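Local coordinates for short chain dehydrogenase (Rhodopseudomonas palustris, PDB 3H7A), which probably catalyses NAD(P)-dependent oxidation or reduction as a member of the short-chain dehydrogenase/reductase family, its substrate not being established, at residues B[81-86]-B[130-135]; B[108-113]-B[153-158]; B[136-141]-B[179-184]. One frame throughout, in Å; residues are numbered along the deposited sequence.

Contact 1: residues B[81-86]-B[130-135]; sequences HAPLEV and LAHGQG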
loop_
_atom_site.group_PDB
_atom_site.type_symbol
_atom_site.label_atom_id
_atom_site.label_comp_id
_atom_site.label_asym_id
_atom_site.label_seq_id
_atom_site.Cartn_x
_atom_site.Cartn_y
_atom_site.Cartn_z
ATOM N N HIS B 81 -0.846 33.437 -22.917
ATOM C CA HIS B 81 0.465 33.599 -23.562
ATOM C C HIS B 81 0.695 32.597 -24.708
ATOM O O HIS B 81 1.010 32.986 -25.848
ATOM C CB HIS B 81 1.533 33.444 -22.496
ATOM C CG HIS B 81 2.913 33.784 -22.946
ATOM N ND1 HIS B 81 3.525 34.975 -22.620
ATOM C CD2 HIS B 81 3.826 33.071 -23.646
ATOM C CE1 HIS B 81 4.757 34.983 -23.100
ATOM N NE2 HIS B 81 4.959 33.844 -23.741
ATOM N N ALA B 82 0.527 31.314 -24.385
ATOM C CA ALA B 82 0.605 30.190 -25.310
ATOM C C ALA B 82 -0.098 29.032 -24.599
ATOM O O ALA B 82 -0.108 29.001 -23.362
ATOM C CB ALA B 82 2.061 29.841 -25.577
ATOM N N PRO B 83 -0.705 28.093 -25.357
ATOM C CA PRO B 83 -1.418 26.967 -24.754
ATOM C C PRO B 83 -0.678 26.325 -23.578
ATOM O O PRO B 83 0.485 25.931 -23.705
ATOM C CB PRO B 83 -1.535 25.979 -25.912
ATOM C CG PRO B 83 -1.645 26.852 -27.108
ATOM C CD PRO B 83 -0.761 28.030 -26.834
ATOM N N LEU B 84 -1.347 26.287 -22.429
ATOM C CA LEU B 84 -0.814 25.658 -21.236
ATOM C C LEU B 84 -0.747 24.142 -21.436
ATOM O O LEU B 84 -1.781 23.481 -21.574
ATOM C CB LEU B 84 -1.680 26.013 -20.017
ATOM C CG LEU B 84 -1.245 25.409 -18.677
ATOM C CD1 LEU B 84 0.076 25.948 -18.210
ATOM C CD2 LEU B 84 -2.299 25.684 -17.648
ATOM N N GLU B 85 0.473 23.604 -21.463
ATOM C CA GLU B 85 0.685 22.166 -21.717
ATOM C C GLU B 85 1.138 21.321 -20.535
ATOM O O GLU B 85 0.895 20.116 -20.509
ATOM C CB GLU B 85 1.633 21.951 -22.889
ATOM C CG GLU B 85 0.845 21.777 -24.154
ATOM C CD GLU B 85 1.670 21.835 -25.398
ATOM O OE1 GLU B 85 2.845 21.400 -25.361
ATOM O OE2 GLU B 85 1.120 22.313 -26.422
ATOM N N VAL B 86 1.824 21.946 -19.582
ATOM C CA VAL B 86 2.306 21.254 -18.390
ATOM C C VAL B 86 2.130 22.173 -17.186
ATOM O O VAL B 86 2.519 23.327 -17.251
ATOM C CB VAL B 86 3.799 20.850 -18.526
ATOM C CG1 VAL B 86 4.292 20.066 -17.295
ATOM C CG2 VAL B 86 4.033 20.025 -19.774
ATOM N N LEU B 130 -8.135 20.925 -21.053
ATOM C CA LEU B 130 -9.213 20.187 -21.715
ATOM C C LEU B 130 -9.744 20.901 -22.968
ATOM O O LEU B 130 -10.147 20.249 -23.940
ATOM C CB LEU B 130 -10.355 19.866 -20.738
ATOM C CG LEU B 130 -10.103 18.706 -19.756
ATOM C CD1 LEU B 130 -11.099 18.719 -18.593
ATOM C CD2 LEU B 130 -10.127 17.362 -20.444
ATOM N N ALA B 131 -9.713 22.233 -22.945
ATOM C CA ALA B 131 -10.029 23.048 -24.117
ATOM C C ALA B 131 -9.056 22.806 -25.280
ATOM O O ALA B 131 -9.443 22.927 -26.446
ATOM C CB ALA B 131 -10.060 24.519 -23.736
ATOM N N HIS B 132 -7.804 22.463 -24.965
ATOM C CA HIS B 132 -6.803 22.125 -25.983
ATOM C C HIS B 132 -6.779 20.633 -26.283
ATOM O O HIS B 132 -6.141 20.201 -27.251
ATOM C CB HIS B 132 -5.403 22.604 -25.577
ATOM C CG HIS B 132 -5.328 24.068 -25.273
ATOM N ND1 HIS B 132 -5.476 25.039 -26.241
ATOM C CD2 HIS B 132 -5.116 24.726 -24.109
ATOM C CE1 HIS B 132 -5.361 26.232 -25.685
ATOM N NE2 HIS B 132 -5.142 26.070 -24.393
ATOM N N GLY B 133 -7.460 19.853 -25.440
ATOM C CA GLY B 133 -7.594 18.407 -25.618
ATOM C C GLY B 133 -6.414 17.564 -25.187
ATOM O O GLY B 133 -6.378 16.373 -25.487
ATOM N N GLN B 134 -5.460 18.174 -24.479
ATOM C CA GLN B 134 -4.234 17.506 -24.019
ATOM C C GLN B 134 -3.540 18.333 -22.926
ATOM O O GLN B 134 -3.806 19.527 -22.785
ATOM C CB GLN B 134 -3.260 17.278 -25.194
ATOM C CG GLN B 134 -2.726 18.567 -25.819
ATOM C CD GLN B 134 -1.615 18.348 -26.837
ATOM O OE1 GLN B 134 -1.240 17.218 -27.149
ATOM N NE2 GLN B 134 -1.085 19.445 -27.364
ATOM N N GLY B 135 -2.644 17.696 -22.171
ATOM C CA GLY B 135 -1.888 18.359 -21.111
ATOM C C GLY B 135 -1.310 17.380 -20.109
ATOM O O GLY B 135 -1.624 16.182 -20.135
HETATM O O HOH W 1 -2.555 21.815 -23.674
HETATM O O HOH W 2 -1.702 22.136 -26.256
#
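Glu85 and Gly135 bring the two backbones within 4.6 Å, CA to CA, whereas at Pro83 and His132 the CA atoms stand 7.3 Å apart, so the segments converge as strand 84-89 starts. At the close end Gly135 CA lies 3.3 Å from Glu85 O in a CA-H...O contact. No direct hydrogen bond crosses between the two segments; water takes that part. One water donates to Leu84 O and to Gln134 O, each at 2.8 Å, joining the two segments at the first residue of strand 84-89. Gly133, with its positive phi, ends helix 104-132 and turns the chain toward strand 135-142. The contact thus lies where two neighbouring parallel strands of a Rossmann-type sheet begin, joined by the right-handed beta-alpha-beta crossover that helix 104-132 provides.

At the wider end Pro83 CB sits over the centre of the His132 imidazole in a CH-pi contact, 3.9 Å from the ring centroid and 12° off the ring normal. His132 CG stands anti to the carbonyl carbon (chi1 -56°), which carries the ring across to the proline. Its NE2 is hydrogen-bonded to Asp79 OD1, and the same oxygen accepts from Leu84 N; one carboxylate therefore fixes both the ring and the start of the strand. Beside the close end, the side chains of Glu85 and Gln134 pass each other at a slant, with carboxylate and amide planes 65° apart. Glu85 OE2 and Gln134 NE2 remain 3.7 Å apart, too far for a direct bond, and a second water spans them, donating to Glu85 OE2 at 2.8 Å and accepting from Gln134 NE2 at 3.0 Å.

Contact 2: residues B[108-113]-B[153-158]; sequences RKVWEM and AAFASA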
loop_
_atom_site.group_PDB
_atom_site.type_symbol
_atom_site.label_atom_id
_atom_site.label_comp_id
_atom_site.label_asym_id
_atom_site.label_seq_id
_atom_site.Cartn_x
_atom_site.Cartn_y
_atom_site.Cartn_z
ATOM N N ARG B 108 -4.139 24.542 9.482
ATOM C CA ARG B 108 -4.872 25.222 8.395
ATOM C C ARG B 108 -3.938 25.729 7.292
ATOM O O ARG B 108 -4.211 25.526 6.101
ATOM C CB ARG B 108 -5.674 26.408 8.942
ATOM C CG ARG B 108 -7.158 26.418 8.576
ATOM C CD ARG B 108 -7.505 27.052 7.228
ATOM N NE ARG B 108 -8.926 26.841 6.922
ATOM C CZ ARG B 108 -9.546 27.239 5.814
ATOM N NH1 ARG B 108 -10.839 26.975 5.650
ATOM N NH2 ARG B 108 -8.883 27.894 4.869
ATOM N N LYS B 109 -2.853 26.404 7.695
ATOM C CA LYS B 109 -1.856 27.004 6.777
ATOM C C LYS B 109 -1.150 25.959 5.927
ATOM O O LYS B 109 -0.944 26.174 4.724
ATOM C CB LYS B 109 -0.794 27.816 7.541
ATOM C CG LYS B 109 0.200 28.648 6.677
ATOM C CD LYS B 109 1.374 29.273 7.501
ATOM C CE LYS B 109 2.751 28.577 7.287
ATOM N NZ LYS B 109 3.041 27.364 8.142
ATOM N N VAL B 110 -0.759 24.845 6.551
ATOM C CA VAL B 110 -0.105 23.756 5.813
ATOM C C VAL B 110 -1.075 23.145 4.797
ATOM O O VAL B 110 -0.703 22.909 3.649
ATOM C CB VAL B 110 0.512 22.711 6.772
ATOM C CG1 VAL B 110 0.952 21.466 6.033
ATOM C CG2 VAL B 110 1.696 23.342 7.470
ATOM N N TRP B 111 -2.335 22.954 5.189
ATOM C CA TRP B 111 -3.339 22.530 4.227
ATOM C C TRP B 111 -3.559 23.529 3.068
ATOM O O TRP B 111 -3.636 23.124 1.895
ATOM C CB TRP B 111 -4.658 22.261 4.928
ATOM C CG TRP B 111 -5.757 21.919 3.967
ATOM C CD1 TRP B 111 -5.981 20.707 3.377
ATOM C CD2 TRP B 111 -6.784 22.799 3.482
ATOM N NE1 TRP B 111 -7.078 20.779 2.546
ATOM C CE2 TRP B 111 -7.595 22.045 2.599
ATOM C CE3 TRP B 111 -7.099 24.149 3.714
ATOM C CZ2 TRP B 111 -8.710 22.588 1.954
ATOM C CZ3 TRP B 111 -8.208 24.695 3.073
ATOM C CH2 TRP B 111 -9.001 23.910 2.200
ATOM N N GLU B 112 -3.658 24.822 3.389
ATOM C CA GLU B 112 -3.868 25.858 2.366
ATOM C C GLU B 112 -2.746 25.870 1.334
ATOM O O GLU B 112 -3.001 25.981 0.139
ATOM C CB GLU B 112 -3.996 27.253 2.983
ATOM C CG GLU B 112 -5.236 27.462 3.855
ATOM C CD GLU B 112 -5.298 28.858 4.483
ATOM O OE1 GLU B 112 -4.271 29.585 4.509
ATOM O OE2 GLU B 112 -6.391 29.224 4.950
ATOM N N MET B 113 -1.520 25.721 1.823
ATOM C CA MET B 113 -0.318 25.805 0.995
ATOM C C MET B 113 -0.068 24.512 0.200
ATOM O O MET B 113 0.172 24.561 -1.005
ATOM C CB MET B 113 0.885 26.158 1.893
ATOM C CG MET B 113 2.197 26.519 1.192
ATOM S SD MET B 113 2.514 28.269 0.797
ATOM C CE MET B 113 1.612 28.463 -0.726
ATOM N N ALA B 153 1.537 15.249 11.809
ATOM C CA ALA B 153 0.079 15.307 11.556
ATOM C C ALA B 153 -0.366 16.400 10.590
ATOM O O ALA B 153 -1.189 16.134 9.712
ATOM C CB ALA B 153 -0.742 15.360 12.867
ATOM N N ALA B 154 0.186 17.608 10.714
ATOM C CA ALA B 154 -0.215 18.683 9.804
ATOM C C ALA B 154 0.318 18.482 8.387
ATOM O O ALA B 154 -0.426 18.638 7.417
ATOM C CB ALA B 154 0.181 20.066 10.347
ATOM N N PHE B 155 1.608 18.177 8.274
ATOM C CA PHE B 155 2.247 18.005 6.966
ATOM C C PHE B 155 1.752 16.768 6.196
ATOM O O PHE B 155 1.407 16.863 5.011
ATOM C CB PHE B 155 3.773 17.979 7.139
ATOM C CG PHE B 155 4.548 17.978 5.845
ATOM C CD1 PHE B 155 4.315 18.936 4.869
ATOM C CD2 PHE B 155 5.525 17.016 5.607
ATOM C CE1 PHE B 155 5.045 18.932 3.668
ATOM C CE2 PHE B 155 6.259 17.003 4.408
ATOM C CZ PHE B 155 6.023 17.975 3.444
ATOM N N ALA B 156 1.707 15.614 6.863
ATOM C CA ALA B 156 1.237 14.394 6.243
ATOM C C ALA B 156 -0.246 14.531 5.856
ATOM O O ALA B 156 -0.653 14.032 4.807
ATOM C CB ALA B 156 1.450 13.191 7.165
ATOM N N SER B 157 -1.039 15.235 6.662
ATOM C CA SER B 157 -2.474 15.386 6.325
ATOM C C SER B 157 -2.650 16.088 4.994
ATOM O O SER B 157 -3.424 15.648 4.133
ATOM C CB SER B 157 -3.227 16.150 7.392
ATOM O OG SER B 157 -4.606 16.153 7.074
ATOM N N ALA B 158 -1.899 17.168 4.819
ATOM C CA ALA B 158 -1.925 17.924 3.574
ATOM C C ALA B 158 -1.305 17.147 2.408
ATOM O O ALA B 158 -1.815 17.227 1.294
ATOM C CB ALA B 158 -1.222 19.259 3.758
#
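Val110 carries most of this helix-to-helix contact, pointing from helix 104-132 at helix 153-173. Its CB lies 4.5 Å from Ala154 CB, and beyond it CG1 is the branch that does the touching. Set anti to the backbone N (chi1 169°), CG1 reaches in among the backbone atoms of the other helix: it stands 3.4 Å from Ala154 O and 3.8 Å from Phe155 CA, and meets the edge of the Phe155 ring more distantly. One turn along that helix, Ala158 CB lies 3.8 Å from CG1. This methyl also rests on the valine's own backbone, 3.7 Å from Val110 O, and 3.9 Å from Trp111 CA. With such small residues facing the valine, the local axes come within 8.6 Å at a crossing angle of -26°. Trp111 stacks on Trp111 of the second subunit, and in the conformer described Arg108 makes salt bridges to Glu112 of its own helix and to Glu112 of that subunit, consistent with the four-helix interface of many short-chain dehydrogenases. With no hydrogen bond between the segments, their fit probably rests on shape and apolar contact, while charged groups lie along helix 104-132 and at the subunit interface.

Contact 3: residues B[136-141]-B[179-184]; sequences KIFFTG and HVAHLI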
loop_
_atom_site.group_PDB
_atom_site.type_symbol
_atom_site.label_atom_id
_atom_site.label_comp_id
_atom_site.label_asym_id
_atom_site.label_seq_id
_atom_site.Cartn_x
_atom_site.Cartn_y
_atom_site.Cartn_z
ATOM N N LYS B 136 -0.425 17.890 -19.251
ATOM C CA LYS B 136 0.175 17.089 -18.183
ATOM C C LYS B 136 0.150 17.894 -16.888
ATOM O O LYS B 136 0.490 19.072 -16.873
ATOM C CB LYS B 136 1.597 16.614 -18.547
ATOM C CG LYS B 136 1.666 15.700 -19.807
ATOM C CD LYS B 136 2.831 14.706 -19.811
ATOM C CE LYS B 136 2.672 13.633 -20.916
ATOM N NZ LYS B 136 3.595 12.446 -20.752
ATOM N N ILE B 137 -0.296 17.258 -15.804
ATOM C CA ILE B 137 -0.408 17.918 -14.503
ATOM C C ILE B 137 0.309 17.094 -13.462
ATOM O O ILE B 137 -0.165 16.026 -13.078
ATOM C CB ILE B 137 -1.871 18.074 -14.031
ATOM C CG1 ILE B 137 -2.730 18.724 -15.119
ATOM C CG2 ILE B 137 -1.903 18.867 -12.725
ATOM C CD1 ILE B 137 -4.210 18.757 -14.828
ATOM N N PHE B 138 1.442 17.610 -13.005
ATOM C CA PHE B 138 2.347 16.879 -12.139
ATOM C C PHE B 138 2.344 17.506 -10.761
ATOM O O PHE B 138 2.359 18.734 -10.636
ATOM C CB PHE B 138 3.766 16.918 -12.726
ATOM C CG PHE B 138 3.904 16.227 -14.058
ATOM C CD1 PHE B 138 2.972 15.288 -14.487
ATOM C CD2 PHE B 138 5.005 16.480 -14.868
ATOM C CE1 PHE B 138 3.105 14.643 -15.698
ATOM C CE2 PHE B 138 5.157 15.825 -16.079
ATOM C CZ PHE B 138 4.205 14.906 -16.493
ATOM N N PHE B 139 2.328 16.659 -9.731
ATOM C CA PHE B 139 2.319 17.096 -8.344
ATOM C C PHE B 139 3.537 16.536 -7.628
ATOM O O PHE B 139 3.810 15.344 -7.726
ATOM C CB PHE B 139 1.069 16.564 -7.652
ATOM C CG PHE B 139 -0.215 17.141 -8.183
ATOM C CD1 PHE B 139 -0.664 18.385 -7.739
ATOM C CD2 PHE B 139 -0.988 16.432 -9.103
ATOM C CE1 PHE B 139 -1.870 18.936 -8.205
ATOM C CE2 PHE B 139 -2.192 16.959 -9.573
ATOM C CZ PHE B 139 -2.630 18.229 -9.114
ATOM N N THR B 140 4.269 17.386 -6.908
ATOM C CA THR B 140 5.410 16.922 -6.115
ATOM C C THR B 140 4.967 16.420 -4.751
ATOM O O THR B 140 4.474 17.198 -3.937
ATOM C CB THR B 140 6.465 18.019 -5.905
ATOM O OG1 THR B 140 6.898 18.525 -7.175
ATOM C CG2 THR B 140 7.666 17.459 -5.181
ATOM N N GLY B 141 5.189 15.130 -4.503
ATOM C CA GLY B 141 4.864 14.496 -3.222
ATOM C C GLY B 141 6.093 14.262 -2.373
ATOM O O GLY B 141 7.198 14.612 -2.769
ATOM N N HIS B 179 -2.254 13.544 -18.714
ATOM C CA HIS B 179 -1.372 12.758 -17.885
ATOM C C HIS B 179 -1.210 13.438 -16.530
ATOM O O HIS B 179 -0.352 14.315 -16.356
ATOM C CB HIS B 179 -0.007 12.614 -18.565
ATOM C CG HIS B 179 0.958 11.714 -17.849
ATOM N ND1 HIS B 179 2.211 11.433 -18.351
ATOM C CD2 HIS B 179 0.859 11.027 -16.684
ATOM C CE1 HIS B 179 2.846 10.625 -17.521
ATOM N NE2 HIS B 179 2.049 10.366 -16.499
ATOM N N VAL B 180 -2.019 13.015 -15.566
ATOM C CA VAL B 180 -1.852 13.469 -14.187
ATOM C C VAL B 180 -0.816 12.554 -13.550
ATOM O O VAL B 180 -0.890 11.336 -13.712
ATOM C CB VAL B 180 -3.183 13.413 -13.390
ATOM C CG1 VAL B 180 -3.024 14.025 -12.010
ATOM C CG2 VAL B 180 -4.283 14.133 -14.141
ATOM N N ALA B 181 0.168 13.127 -12.858
ATOM C CA ALA B 181 1.162 12.313 -12.173
ATOM C C ALA B 181 1.537 12.874 -10.806
ATOM O O ALA B 181 1.283 14.054 -10.496
ATOM C CB ALA B 181 2.422 12.084 -13.045
ATOM N N HIS B 182 2.153 12.019 -9.994
ATOM C CA HIS B 182 2.530 12.357 -8.633
ATOM C C HIS B 182 3.954 11.855 -8.397
ATOM O O HIS B 182 4.191 10.653 -8.350
ATOM C CB HIS B 182 1.549 11.675 -7.675
ATOM C CG HIS B 182 1.672 12.108 -6.246
ATOM N ND1 HIS B 182 1.750 11.210 -5.200
ATOM C CD2 HIS B 182 1.694 13.340 -5.686
ATOM C CE1 HIS B 182 1.839 11.872 -4.060
ATOM N NE2 HIS B 182 1.806 13.165 -4.326
ATOM N N LEU B 183 4.904 12.776 -8.269
ATOM C CA LEU B 183 6.291 12.391 -8.095
ATOM C C LEU B 183 6.705 12.558 -6.652
ATOM O O LEU B 183 6.736 13.678 -6.142
ATOM C CB LEU B 183 7.214 13.227 -8.990
ATOM C CG LEU B 183 8.708 12.900 -8.895
ATOM C CD1 LEU B 183 9.014 11.514 -9.475
ATOM C CD2 LEU B 183 9.508 13.973 -9.610
ATOM N N ILE B 184 7.071 11.443 -6.025
ATOM C CA ILE B 184 7.395 11.390 -4.599
ATOM C C ILE B 184 8.903 11.444 -4.411
ATOM O O ILE B 184 9.635 10.638 -4.984
ATOM C CB ILE B 184 6.795 10.129 -3.937
ATOM C CG1 ILE B 184 5.268 10.180 -4.000
ATOM C CG2 ILE B 184 7.222 10.018 -2.478
ATOM C CD1 ILE B 184 4.639 8.873 -3.747
#
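Lys136 and His179 open a parallel pairing that runs in register to Gly141 and Ile184, and five backbone hydrogen bonds stitch it. The bonds vary in aim: Leu183 N meets Phe139 O at 2.8 Å, nearly along the C=O axis, whereas Gly141 N approaches Leu183 O at 2.7 Å from above the carbonyl plane. Packing is tight on the face bearing Lys136, Phe138 and His179. With CG anti to the backbone N (chi1 -175°), the His179 ring lies beside Lys136 and before the edge of Phe138. Lys136 NZ donates to His179 ND1 at 3.0 Å, almost in the imidazole plane, and also bonds carbonyls at the C-terminal end of helix 216-228 (Leu226, Tyr227) and just after it (Gln229). His179 NE2 is taken by Thr235 O, and Trp234 stacks on the ring. Phe138 turns its edge to the imidazole face, planes at 80°, while its CD1 touches Ala181 CB at 3.6 Å. An alanine at His179 would remove this imidazole and is likely to leave Lys136 NZ short of an acceptor and the Phe138 edge without its aromatic face.

The two strands belong to the beta-alpha-beta unit strand 135-142, helix 153-173, strand 178-185 of the Rossmann fold. On the face toward that helix the fit is looser between Phe139 CE2 and Val180 CG1, 3.9 Å apart, where Phe139 packs on Leu162 and Ala166 instead. Nothing here is solvent-exposed. Farther along, the same face tightens: His182 NE2 lies 3.5 Å from Gly141 CA, where a CB on Gly141 would collide, and His182 ND1 bonds Glu237 OE2.

How the contacts relate
Contacts 2 and 3 are both buried, contact 3 near the chain's centre and contact 2 about 16 Å from it, while contact 1, at the N-terminal ends of two inner strands, is partly buried. Contacts 1 and 3 meet directly: Glu85 O bonds Lys136 N at 2.9 Å and Gly135 O bonds His179 N at 3.1 Å, so strands 84-89, 135-142 and 178-185 run on as one sheet. Contacts 1 and 2 share helix 104-132 on opposite sides of the chain's centre; contact 2 also uses helix 153-173, which links the strands of contact 3. Chemistry follows place: water bridges and CH-pi in contact 1, backbone bonds in contact 3, apolar helix packing in contact 2.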